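Local coordinates for carboxypeptidase Y inhibitor (Saccharomyces cerevisiae, PDB 1WPX), which inhibits the vacuolar serine protease carboxypeptidase Y specifically and potently and belongs to the phosphatidylethanolamine-binding protein family, at residues S181-R186 with G199-E204. Residues are numbered along the deposited sequence; the frame is centred on the assembly and turned at random.
Sequences SKIKDR and GKWAKE
The indole of W201 donates its NE1 hydrogen to the backbone O of S181 over 2.9 Å, and an N-H...O angle of 175° makes the bond nearly straight. The acceptor lies in the indole plane, although the donor stands tilted from the carbonyl plane. With CG anti to the backbone N (chi1 -171°), the ring reaches out from helix 198-203 to loop 181-186. I183 approaches over one ring face: its CG1 makes an off-centre CH-pi contact 4.3 Å from the centroid of the five-membered ring, while CD1 lies 4.1 Å from CE2 of W201. In a second polar link S181 OG donates to OE2 of E204 at 2.6 Å, and OE2 accepts with its anti lone pair, the one away from the other oxygen. N205, just past the helix, also bonds this hydroxyl through ND2. An alanine in place of W201 would probably leave the S181 carbonyl without its indole donor and open a gap beside I183. These contacts join the long loop after strand 162-170 to the helix preceding strand 208-217; L147 of strand 145-148 and V114 of strand 110-120 touch the buried indole, setting it against the antiparallel sheet of the phosphatidylethanolamine-binding protein fold.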
loop_
_atom_site.group_PDB
_atom_site.type_symbol
_atom_site.label_atom_id
_atom_site.label_comp_id
_atom_site.label_asym_id
_atom_site.label_seq_id
_atom_site.Cartn_x
_atom_site.Cartn_y
_atom_site.Cartn_z
ATOM N N SER B 181 39.531 -2.856 -11.471
ATOM C CA SER B 181 40.225 -1.575 -11.450
ATOM C C SER B 181 40.164 -0.967 -10.051
ATOM O O SER B 181 39.170 -1.100 -9.342
ATOM C CB SER B 181 39.592 -0.623 -12.463
ATOM O OG SER B 181 38.182 -0.594 -12.316
ATOM N N LYS B 182 41.235 -0.298 -9.653
ATOM C CA LYS B 182 41.295 0.306 -8.331
ATOM C C LYS B 182 40.332 1.486 -8.182
ATOM O O LYS B 182 39.856 2.047 -9.171
ATOM C CB LYS B 182 42.731 0.761 -8.047
ATOM C CG LYS B 182 43.018 1.114 -6.599
ATOM C CD LYS B 182 44.496 1.458 -6.414
ATOM C CE LYS B 182 44.826 1.766 -4.958
ATOM N NZ LYS B 182 44.013 2.901 -4.426
ATOM N N ILE B 183 40.037 1.842 -6.936
ATOM C CA ILE B 183 39.158 2.968 -6.646
ATOM C C ILE B 183 39.943 3.970 -5.802
ATOM O O ILE B 183 39.999 3.849 -4.577
ATOM C CB ILE B 183 37.898 2.517 -5.870
ATOM C CG1 ILE B 183 37.062 1.573 -6.737
ATOM C CG2 ILE B 183 37.062 3.725 -5.476
ATOM C CD1 ILE B 183 35.897 0.933 -6.000
ATOM N N LYS B 184 40.558 4.940 -6.479
ATOM C CA LYS B 184 41.362 5.986 -5.844
ATOM C C LYS B 184 40.767 6.349 -4.490
ATOM O O LYS B 184 41.384 6.129 -3.448
ATOM C CB LYS B 184 41.402 7.219 -6.751
ATOM C CG LYS B 184 42.240 8.390 -6.236
ATOM C CD LYS B 184 42.257 9.532 -7.260
ATOM C CE LYS B 184 43.255 10.629 -6.896
ATOM N NZ LYS B 184 43.389 11.644 -7.993
ATOM N N ASP B 185 39.567 6.915 -4.518
ATOM C CA ASP B 185 38.859 7.271 -3.299
ATOM C C ASP B 185 37.380 7.503 -3.596
ATOM O O ASP B 185 36.923 7.271 -4.716
ATOM C CB ASP B 185 39.508 8.483 -2.611
ATOM C CG ASP B 185 39.471 9.731 -3.454
ATOM O OD1 ASP B 185 39.677 9.632 -4.683
ATOM O OD2 ASP B 185 39.252 10.817 -2.875
ATOM N N ARG B 186 36.641 7.964 -2.594
ATOM C CA ARG B 186 35.199 8.160 -2.706
ATOM C C ARG B 186 34.642 9.199 -3.677
ATOM O O ARG B 186 33.917 8.846 -4.610
ATOM C CB ARG B 186 34.642 8.350 -1.299
ATOM C CG ARG B 186 35.062 7.168 -0.447
ATOM C CD ARG B 186 34.455 7.117 0.924
ATOM N NE ARG B 186 34.412 5.730 1.375
ATOM C CZ ARG B 186 34.489 5.355 2.642
ATOM N NH1 ARG B 186 34.439 4.070 2.956
ATOM N NH2 ARG B 186 34.629 6.268 3.596
ATOM N N GLY B 199 28.618 3.197 -12.870
ATOM C CA GLY B 199 28.454 2.938 -14.287
ATOM C C GLY B 199 29.787 2.716 -14.968
ATOM O O GLY B 199 29.982 1.708 -15.639
ATOM N N LYS B 200 30.698 3.666 -14.787
ATOM C CA LYS B 200 32.037 3.608 -15.367
ATOM C C LYS B 200 32.796 2.370 -14.883
ATOM O O LYS B 200 33.265 1.555 -15.685
ATOM C CB LYS B 200 32.816 4.864 -14.971
ATOM C CG LYS B 200 34.230 4.947 -15.516
ATOM C CD LYS B 200 34.208 5.094 -17.026
ATOM C CE LYS B 200 35.578 5.448 -17.583
ATOM N NZ LYS B 200 35.494 5.667 -19.057
ATOM N N TRP B 201 32.903 2.244 -13.563
ATOM C CA TRP B 201 33.611 1.139 -12.924
ATOM C C TRP B 201 33.049 -0.245 -13.249
ATOM O O TRP B 201 33.810 -1.190 -13.455
ATOM C CB TRP B 201 33.610 1.337 -11.407
ATOM C CG TRP B 201 34.484 0.380 -10.670
ATOM C CD1 TRP B 201 35.847 0.390 -10.615
ATOM C CD2 TRP B 201 34.058 -0.726 -9.861
ATOM N NE1 TRP B 201 36.298 -0.638 -9.818
ATOM C CE2 TRP B 201 35.220 -1.338 -9.344
ATOM C CE3 TRP B 201 32.807 -1.258 -9.524
ATOM C CZ2 TRP B 201 35.169 -2.456 -8.508
ATOM C CZ3 TRP B 201 32.757 -2.369 -8.692
ATOM C CH2 TRP B 201 33.931 -2.955 -8.194
ATOM N N ALA B 202 31.725 -0.369 -13.285
ATOM C CA ALA B 202 31.097 -1.655 -13.572
ATOM C C ALA B 202 31.374 -2.122 -14.994
ATOM O O ALA B 202 31.536 -3.318 -15.243
ATOM C CB ALA B 202 29.596 -1.571 -13.336
ATOM N N LYS B 203 31.427 -1.177 -15.926
ATOM C CA LYS B 203 31.679 -1.505 -17.322
ATOM C C LYS B 203 33.111 -1.938 -17.587
ATOM O O LYS B 203 33.339 -2.951 -18.247
ATOM C CB LYS B 203 31.331 -0.317 -18.222
ATOM C CG LYS B 203 29.883 -0.297 -18.666
ATOM C CD LYS B 203 29.560 -1.531 -19.516
ATOM C CE LYS B 203 28.079 -1.585 -19.913
ATOM N NZ LYS B 203 27.747 -2.775 -20.758
ATOM N N GLU B 204 34.077 -1.181 -17.079
ATOM C CA GLU B 204 35.469 -1.539 -17.309
ATOM C C GLU B 204 35.861 -2.830 -16.603
ATOM O O GLU B 204 36.970 -3.320 -16.770
ATOM C CB GLU B 204 36.409 -0.391 -16.898
ATOM C CG GLU B 204 36.293 0.100 -15.463
ATOM C CD GLU B 204 37.214 1.290 -15.182
ATOM O OE1 GLU B 204 37.172 2.278 -15.949
ATOM O OE2 GLU B 204 37.976 1.243 -14.195
#